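Local coordinates for uncharacterized protein AF_1382 (Archaeoglobus fulgidus DSM 4304, PDB 2QVO) that is of unknown function but has a winged helix-turn-helix fold like that of many transcription regulators, and so probably binds DNA, at residues Leu15-Thr20 against Ser45-Ile50; Thr20-Ser25 against Gln83-Ile88. All coordinates share one frame; numbering follows the deposited sequence.

Contact 1 (Leu15-Thr20 against Ser45-Ile50)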
ATOM      1  N   LEU A  15       5.938   3.276  -2.716  1.00 19.52           N
ATOM      2  CA  LEU A  15       6.142   3.396  -1.267  1.00 19.13           C
ATOM      3  C   LEU A  15       4.920   3.980  -0.555  1.00 18.70           C
ATOM      4  O   LEU A  15       4.450   3.411   0.439  1.00 17.53           O
ATOM      5  CB  LEU A  15       7.358   4.278  -0.955  1.00 19.78           C
ATOM      6  CG  LEU A  15       7.500   4.581   0.540  1.00 21.02           C
ATOM      7  CD1 LEU A  15       7.961   3.344   1.262  1.00 24.61           C
ATOM      8  CD2 LEU A  15       8.444   5.751   0.789  1.00 24.91           C
ATOM      9  N   GLU A  16       4.439   5.120  -1.056  1.00 18.31           N
ATOM     10  CA  GLU A  16       3.291   5.816  -0.471  1.00 18.86           C
ATOM     11  C   GLU A  16       2.059   4.911  -0.441  1.00 17.57           C
ATOM     12  O   GLU A  16       1.299   4.941   0.527  1.00 17.17           O
ATOM     13  CB  GLU A  16       2.944   7.091  -1.246  1.00 19.54           C
ATOM     14  CG  GLU A  16       3.848   8.288  -0.972  1.00 22.02           C
ATOM     15  CD  GLU A  16       3.622   9.425  -1.968  1.00 22.32           C
ATOM     16  OE1 GLU A  16       2.492   9.545  -2.514  1.00 29.28           O
ATOM     17  OE2 GLU A  16       4.575  10.196  -2.208  0.10 23.62           O
ATOM     18  N   ILE A  17       1.861   4.125  -1.494  1.00 16.01           N
ATOM     19  CA  ILE A  17       0.738   3.180  -1.547  1.00 15.51           C
ATOM     20  C   ILE A  17       0.876   2.105  -0.459  1.00 15.53           C
ATOM     21  O   ILE A  17      -0.059   1.841   0.321  1.00 14.25           O
ATOM     22  CB  ILE A  17       0.562   2.590  -2.975  1.00 15.52           C
ATOM     23  CG1 ILE A  17       0.126   3.715  -3.922  1.00 15.86           C
ATOM     24  CG2 ILE A  17      -0.479   1.465  -2.997  1.00 16.20           C
ATOM     25  CD1 ILE A  17       0.406   3.454  -5.391  1.00 13.50           C
ATOM     26  N   LEU A  18       2.062   1.508  -0.385  1.00 14.63           N
ATOM     27  CA  LEU A  18       2.320   0.483   0.608  1.00 14.31           C
ATOM     28  C   LEU A  18       2.122   0.969   2.039  1.00 14.03           C
ATOM     29  O   LEU A  18       1.509   0.260   2.847  1.00 14.84           O
ATOM     30  CB  LEU A  18       3.756  -0.045   0.452  1.00 14.16           C
ATOM     31  CG  LEU A  18       4.095  -1.196   1.399  1.00 15.87           C
ATOM     32  CD1 LEU A  18       3.221  -2.419   1.126  1.00 16.78           C
ATOM     33  CD2 LEU A  18       5.611  -1.541   1.296  1.00 13.82           C
ATOM     34  N   MET A  19       2.656   2.150   2.354  1.00 13.24           N
ATOM     35  CA  MET A  19       2.635   2.658   3.721  1.00 14.24           C
ATOM     36  C   MET A  19       1.223   3.125   4.050  1.00 13.86           C
ATOM     37  O   MET A  19       0.797   3.000   5.185  1.00 13.22           O
ATOM     38  CB  MET A  19       3.668   3.769   3.947  1.00 14.29           C
ATOM     39  CG  MET A  19       5.157   3.261   3.824  1.00 15.30           C
ATOM     40  SD  MET A  19       5.481   1.687   4.624  1.00 19.57           S
ATOM     41  CE  MET A  19       5.580   2.251   6.315  1.00 20.96           C
ATOM     42  N   THR A  20       0.498   3.613   3.041  1.00 14.07           N
ATOM     43  CA  THR A  20      -0.932   3.954   3.236  1.00 13.80           C
ATOM     44  C   THR A  20      -1.768   2.752   3.657  1.00 13.86           C
ATOM     45  O   THR A  20      -2.582   2.847   4.587  1.00 14.14           O
ATOM     46  CB  THR A  20      -1.558   4.614   1.970  1.00 14.12           C
ATOM     47  OG1 THR A  20      -0.882   5.849   1.695  1.00 14.49           O
ATOM     48  CG2 THR A  20      -3.044   4.906   2.194  1.00 13.54           C
ATOM     49  N   SER A  45      -6.112   4.629 -11.726  1.00 18.20           N
ATOM     50  CA  SER A  45      -5.552   3.572 -12.593  1.00 18.79           C
ATOM     51  C   SER A  45      -4.126   3.177 -12.216  1.00 18.87           C
ATOM     52  O   SER A  45      -3.752   2.000 -12.333  1.00 18.40           O
ATOM     53  CB  SER A  45      -5.545   4.004 -14.059  1.00 19.28           C
ATOM     54  OG  SER A  45      -4.806   5.207 -14.190  1.00 21.88           O
ATOM     55  N   TYR A  46      -3.327   4.155 -11.792  1.00 18.56           N
ATOM     56  CA  TYR A  46      -1.970   3.863 -11.338  1.00 19.48           C
ATOM     57  C   TYR A  46      -1.947   3.097 -10.014  1.00 18.74           C
ATOM     58  O   TYR A  46      -1.186   2.146  -9.858  1.00 18.89           O
ATOM     59  CB  TYR A  46      -1.132   5.132 -11.199  1.00 20.69           C
ATOM     60  CG  TYR A  46       0.313   4.812 -10.920  1.00 23.23           C
ATOM     61  CD1 TYR A  46       1.144   4.366 -11.938  1.00 24.99           C
ATOM     62  CD2 TYR A  46       0.845   4.923  -9.633  1.00 24.62           C
ATOM     63  CE1 TYR A  46       2.471   4.067 -11.699  1.00 26.86           C
ATOM     64  CE2 TYR A  46       2.177   4.623  -9.382  1.00 25.34           C
ATOM     65  CZ  TYR A  46       2.982   4.192 -10.425  1.00 25.62           C
ATOM     66  OH  TYR A  46       4.309   3.887 -10.219  1.00 26.85           O
ATOM     67  N   VAL A  47      -2.775   3.522  -9.062  1.00 17.95           N
ATOM     68  CA  VAL A  47      -2.947   2.778  -7.817  1.00 17.34           C
ATOM     69  C   VAL A  47      -3.322   1.313  -8.109  1.00 17.83           C
ATOM     70  O   VAL A  47      -2.729   0.373  -7.549  1.00 17.74           O
ATOM     71  CB  VAL A  47      -3.994   3.471  -6.912  1.00 17.36           C
ATOM     72  CG1 VAL A  47      -4.292   2.636  -5.659  1.00 17.15           C
ATOM     73  CG2 VAL A  47      -3.503   4.857  -6.527  1.00 16.21           C
ATOM     74  N   TRP A  48      -4.284   1.125  -9.004  1.00 18.25           N
ATOM     75  CA  TRP A  48      -4.713  -0.206  -9.421  1.00 19.46           C
ATOM     76  C   TRP A  48      -3.526  -1.025  -9.936  1.00 18.85           C
ATOM     77  O   TRP A  48      -3.325  -2.164  -9.499  1.00 18.86           O
ATOM     78  CB  TRP A  48      -5.806  -0.075 -10.481  1.00 20.30           C
ATOM     79  CG  TRP A  48      -6.497  -1.355 -10.835  1.00 24.75           C
ATOM     80  CD1 TRP A  48      -7.539  -1.937 -10.170  1.00 27.15           C
ATOM     81  CD2 TRP A  48      -6.217  -2.195 -11.965  1.00 26.27           C
ATOM     82  NE1 TRP A  48      -7.913  -3.103 -10.808  1.00 28.98           N
ATOM     83  CE2 TRP A  48      -7.123  -3.279 -11.914  1.00 27.79           C
ATOM     84  N   LEU A  49      -2.718  -0.426 -10.815  1.00 18.83           N
ATOM     85  CA  LEU A  49      -1.543  -1.112 -11.406  1.00 19.20           C
ATOM     86  C   LEU A  49      -0.533  -1.547 -10.335  1.00 18.49           C
ATOM     87  O   LEU A  49      -0.035  -2.681 -10.351  1.00 18.13           O
ATOM     88  CB  LEU A  49      -0.863  -0.207 -12.452  1.00 18.99           C
ATOM     89  CG  LEU A  49       0.332  -0.733 -13.281  1.00 19.91           C
ATOM     90  CD2 LEU A  49       0.989   0.404 -14.044  1.00 21.07           C
ATOM     91  N   ILE A  50      -0.229  -0.641  -9.412  1.00 17.53           N
ATOM     92  CA  ILE A  50       0.711  -0.939  -8.325  1.00 18.34           C
ATOM     93  C   ILE A  50       0.205  -2.037  -7.391  1.00 17.94           C
ATOM     94  O   ILE A  50       0.963  -2.941  -7.009  1.00 17.44           O
ATOM     95  CB  ILE A  50       1.093   0.345  -7.533  1.00 17.95           C
ATOM     96  CG1 ILE A  50       1.885   1.313  -8.425  1.00 19.43           C
ATOM     97  CG2 ILE A  50       1.854   0.006  -6.242  1.00 19.52           C
ATOM     98  CD1 ILE A  50       3.189   0.726  -9.049  1.00 21.35           C
TER
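Ile17 meets Ile50 and Val47 through a single methyl, CD1, which does all the close touching from its side. It lies against the branch point of Ile50, with CD1 of Ile17 3.8 Å from CG2 of Ile50 and 4.0 Å from CG1, so the methyl rests where the two branches part. The two side chains slant across each other. On the neighbouring turn, the same CD1 comes 4.2 Å from CA of Val47 and 4.3 Å from its CG2, a looser touch that brings the methyl down to the backbone of helix 44-56.

The first torsion of Ile17 explains the reach: CG1 is anti to the carbonyl carbon (chi1 -67°), and a nearly extended chi2 carries CD1 outward to the other helix. Nothing polar joins the two segments, and all three residues are buried, so this is pure aliphatic packing. The backbones are nearest at Ile17 and Val47, whose CA atoms stand 7.3 Å apart.

Beside this patch, Thr20 turns its hydroxyl back on its own helix: OG1 donates to O of Glu16 at 2.6 Å. That carbonyl also takes the ordinary helix bond from the backbone N of Thr20, at 3.0 Å, on the opposite face of its plane; the OG1 bond is what fixes the side chain's rotation.

Further out, Ile17 also packs on Ile36 of helix 33-39 and on Ile51 and Phe54 of helix 44-56, while Val47 touches Ile33 and Ser42. The contact therefore belongs to the three-helix core of a winged helix-turn-helix domain, where helix 12-26 backs the pair formed by helices 33-39 and 44-56; Leu15 packs on Ile84 of helix 75-90, and Leu18 bridges, touching Phe54 as well as Ile80 and Ile84.

Contact 2 (Thr20-Ser25 against Gln83-Ile88)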
ATOM      1  N   THR A  20       0.498   3.613   3.041  1.00 14.07           N
ATOM      2  CA  THR A  20      -0.932   3.954   3.236  1.00 13.80           C
ATOM      3  C   THR A  20      -1.768   2.752   3.657  1.00 13.86           C
ATOM      4  O   THR A  20      -2.582   2.847   4.587  1.00 14.14           O
ATOM      5  CB  THR A  20      -1.558   4.614   1.970  1.00 14.12           C
ATOM      6  OG1 THR A  20      -0.882   5.849   1.695  1.00 14.49           O
ATOM      7  CG2 THR A  20      -3.044   4.906   2.194  1.00 13.54           C
ATOM      8  N   ILE A  21      -1.585   1.622   2.978  1.00 13.19           N
ATOM      9  CA  ILE A  21      -2.273   0.383   3.344  1.00 13.26           C
ATOM     10  C   ILE A  21      -1.886  -0.022   4.764  1.00 14.21           C
ATOM     11  O   ILE A  21      -2.737  -0.390   5.566  1.00 13.93           O
ATOM     12  CB  ILE A  21      -1.933  -0.767   2.353  1.00 13.66           C
ATOM     13  CG1 ILE A  21      -2.312  -0.367   0.921  1.00 12.15           C
ATOM     14  CG2 ILE A  21      -2.621  -2.098   2.751  1.00 13.26           C
ATOM     15  CD1 ILE A  21      -1.719  -1.296  -0.156  1.00 13.68           C
ATOM     16  N   TYR A  22      -0.589   0.040   5.053  1.00 14.21           N
ATOM     17  CA  TYR A  22      -0.058  -0.317   6.362  1.00 15.35           C
ATOM     18  C   TYR A  22      -0.729   0.487   7.492  1.00 15.08           C
ATOM     19  O   TYR A  22      -1.316  -0.102   8.420  1.00 15.58           O
ATOM     20  CB  TYR A  22       1.467  -0.128   6.353  1.00 15.86           C
ATOM     21  CG  TYR A  22       2.133  -0.355   7.693  1.00 17.52           C
ATOM     22  CD1 TYR A  22       2.328  -1.648   8.190  1.00 18.58           C
ATOM     23  CD2 TYR A  22       2.556   0.724   8.462  1.00 18.54           C
ATOM     24  CE1 TYR A  22       2.935  -1.851   9.435  1.00 20.72           C
ATOM     25  CE2 TYR A  22       3.171   0.532   9.701  1.00 21.84           C
ATOM     26  CZ  TYR A  22       3.354  -0.748  10.176  1.00 19.79           C
ATOM     27  OH  TYR A  22       3.951  -0.913  11.408  1.00 22.59           O
ATOM     28  N   TYR A  23      -0.661   1.812   7.403  1.00 15.01           N
ATOM     29  CA  TYR A  23      -1.199   2.676   8.457  1.00 14.96           C
ATOM     30  C   TYR A  23      -2.717   2.605   8.553  1.00 14.13           C
ATOM     31  O   TYR A  23      -3.267   2.604   9.646  1.00 12.89           O
ATOM     32  CB  TYR A  23      -0.731   4.115   8.302  1.00 16.48           C
ATOM     33  CG  TYR A  23       0.716   4.274   8.703  1.00 19.06           C
ATOM     34  CD1 TYR A  23       1.112   4.085  10.035  1.00 20.59           C
ATOM     35  CD2 TYR A  23       1.685   4.581   7.761  1.00 19.99           C
ATOM     36  CE1 TYR A  23       2.433   4.218  10.415  1.00 22.27           C
ATOM     37  CE2 TYR A  23       3.024   4.707   8.128  1.00 21.82           C
ATOM     38  CZ  TYR A  23       3.384   4.527   9.456  1.00 21.78           C
ATOM     39  OH  TYR A  23       4.700   4.660   9.833  1.00 23.44           O
ATOM     40  N   GLU A  24      -3.385   2.523   7.408  1.00 13.58           N
ATOM     41  CA  GLU A  24      -4.851   2.409   7.412  1.00 14.56           C
ATOM     42  C   GLU A  24      -5.311   1.095   8.087  1.00 14.87           C
ATOM     43  O   GLU A  24      -6.224   1.102   8.921  1.00 14.67           O
ATOM     44  CB  GLU A  24      -5.392   2.537   5.984  1.00 14.04           C
ATOM     45  CG  GLU A  24      -6.906   2.404   5.859  1.00 17.45           C
ATOM     46  CD  GLU A  24      -7.688   3.616   6.362  1.00 20.53           C
ATOM     47  OE1 GLU A  24      -8.825   3.791   5.880  1.00 22.33           O
ATOM     48  OE2 GLU A  24      -7.201   4.368   7.244  1.00 21.44           O
ATOM     49  N   SER A  25      -4.666  -0.021   7.752  1.00 15.54           N
ATOM     50  CA  SER A  25      -5.019  -1.315   8.354  1.00 17.49           C
ATOM     51  C   SER A  25      -4.679  -1.353   9.849  1.00 18.11           C
ATOM     52  O   SER A  25      -5.480  -1.832  10.662  1.00 17.82           O
ATOM     53  CB  SER A  25      -4.340  -2.470   7.617  1.00 17.96           C
ATOM     54  OG  SER A  25      -2.953  -2.221   7.501  1.00 23.01           O
ATOM     55  N   GLN A  83       9.513  -2.745   8.194  1.00 20.41           N
ATOM     56  CA  GLN A  83      10.944  -2.487   8.003  1.00 20.37           C
ATOM     57  C   GLN A  83      11.178  -1.157   7.282  1.00 19.87           C
ATOM     58  O   GLN A  83      12.087  -0.410   7.632  1.00 19.39           O
ATOM     59  CB  GLN A  83      11.604  -3.637   7.240  1.00 21.37           C
ATOM     60  CG  GLN A  83      11.622  -4.986   7.970  1.00 24.95           C
ATOM     61  CD  GLN A  83      12.729  -5.098   9.009  0.90 29.30           C
ATOM     62  OE1 GLN A  83      13.895  -4.774   8.747  1.00 32.97           O
ATOM     63  NE2 GLN A  83      12.368  -5.562  10.202  0.80 30.69           N
ATOM     64  N   ILE A  84      10.330  -0.839   6.306  1.00 19.26           N
ATOM     65  CA  ILE A  84      10.406   0.456   5.633  1.00 19.48           C
ATOM     66  C   ILE A  84      10.114   1.613   6.609  1.00 20.09           C
ATOM     67  O   ILE A  84      10.786   2.650   6.590  1.00 19.59           O
ATOM     68  CB  ILE A  84       9.485   0.516   4.402  1.00 18.84           C
ATOM     69  CG1 ILE A  84      10.016  -0.415   3.300  1.00 19.34           C
ATOM     70  CG2 ILE A  84       9.373   1.954   3.908  1.00 18.83           C
ATOM     71  CD1 ILE A  84       9.105  -0.570   2.082  1.00 19.82           C
ATOM     72  N   LYS A  85       9.114   1.422   7.469  1.00 20.98           N
ATOM     73  CA  LYS A  85       8.821   2.377   8.534  1.00 22.33           C
ATOM     74  C   LYS A  85      10.087   2.710   9.338  1.00 22.25           C
ATOM     75  O   LYS A  85      10.391   3.882   9.570  1.00 21.87           O
ATOM     76  CB  LYS A  85       7.723   1.837   9.457  1.00 22.24           C
ATOM     77  CG  LYS A  85       7.346   2.789  10.597  1.00 24.32           C
ATOM     78  CD  LYS A  85       6.472   2.105  11.642  1.00 25.48           C
ATOM     79  CE  LYS A  85       5.925   3.129  12.646  1.00 28.90           C
ATOM     80  NZ  LYS A  85       7.016   3.952  13.260  1.00 32.06           N
ATOM     81  N   SER A  86      10.826   1.688   9.753  1.00 22.69           N
ATOM     82  CA  SER A  86      12.075   1.937  10.487  1.00 23.81           C
ATOM     83  C   SER A  86      13.105   2.692   9.645  1.00 23.34           C
ATOM     84  O   SER A  86      13.779   3.581  10.157  1.00 23.55           O
ATOM     85  CB  SER A  86      12.664   0.655  11.078  1.00 24.01           C
ATOM     86  OG  SER A  86      12.975  -0.279  10.070  1.00 27.74           O
ATOM     87  N   ILE A  87      13.207   2.361   8.357  1.00 23.26           N
ATOM     88  CA  ILE A  87      14.115   3.092   7.460  1.00 23.22           C
ATOM     89  C   ILE A  87      13.730   4.561   7.364  1.00 24.38           C
ATOM     90  O   ILE A  87      14.574   5.438   7.519  1.00 24.43           O
ATOM     91  CB  ILE A  87      14.192   2.464   6.048  1.00 22.90           C
ATOM     92  CG1 ILE A  87      14.862   1.090   6.138  1.00 20.93           C
ATOM     93  CG2 ILE A  87      14.997   3.366   5.097  1.00 21.57           C
ATOM     94  CD1 ILE A  87      14.687   0.248   4.922  1.00 18.75           C
ATOM     95  N   ILE A  88      12.446   4.829   7.133  1.00 25.35           N
ATOM     96  CA  ILE A  88      11.965   6.209   7.077  1.00 26.92           C
ATOM     97  C   ILE A  88      12.309   6.967   8.363  1.00 27.86           C
ATOM     98  O   ILE A  88      12.766   8.113   8.294  1.00 28.53           O
ATOM     99  CB  ILE A  88      10.445   6.281   6.766  1.00 26.78           C
ATOM    100  CG1 ILE A  88      10.182   5.813   5.330  1.00 26.94           C
ATOM    101  CG2 ILE A  88       9.902   7.702   6.994  1.00 26.85           C
ATOM    102  CD1 ILE A  88       8.706   5.561   5.016  1.00 27.34           C
TER
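The ring of Tyr23 has its neighbour Tyr22 on one face, with CD2 of Tyr22 3.8 Å above the ring plane and over its centre, and Lys85 at the edge, its CE near the plane. Lys85 also meets the ring of Tyr22, at a slant: its CD is 4.1 Å from CE2 and 3.9 Å from OH of Tyr22.

The tightest touch is with the other phenol. Tyr23 OH stands 3.3 Å from CG and 3.4 Å from CE of Lys85, against the flank of the extended zigzag where these two carbons stand out and CD is set back. Each tyrosine crosses the lysine side chain at about a right angle. Lys85 can span both because it leaves its helix with CG anti to the backbone N (chi1 -179°) and runs extended as far as CE; it then bends at chi4 (-54°). In Tyr23, CG lies beside its own backbone N, and this chi1 of -74° lets the ring reach across, so that its hydroxyl touches Lys85.

Met19, one turn before Tyr23, packs on Lys85 as well, and Leu73 of strand 68-73 lies against Tyr22. Next to the lysine, Ser86 OG donates to Gln83 O at 2.6 Å, on the same face of that carbonyl as the N of Ile87.

A serine in place of Lys85 would probably leave the Tyr23 hydroxyl without its methylene neighbours and open a gap between the helices beside both phenols. NZ makes a long, weak ion pair with OD2 of Asp89, one turn on in the same helix, and no hydrogen bond crosses between the segments. Chemically, then, the lysine serves here as a hydrocarbon arm drawn past the hydroxyl ends of two phenols, joining helix 12-26 to the C-terminal helix at a partly buried margin.

Overall arrangement
Contacts 1 and 2 share helix 12-26, which lies between helix 44-56 in contact 1 and helix 75-90 in contact 2; their centres are about 13 Å apart. Thr20 belongs to both. Along the chain the segments alternate, 15-20, 20-25, 45-50 and 83-88, so the first long helix is joined by contact 1 to the helix before the wing strands and by contact 2 to the helix after them. Contact 1 lies near the centre of the chain, contact 2 nearer its surface. Packing links them directly: Leu18 CD2 comes 3.7 Å from Ile84 CD1. Both the helix-turn-helix and the C-terminal helix are thus built against one helix.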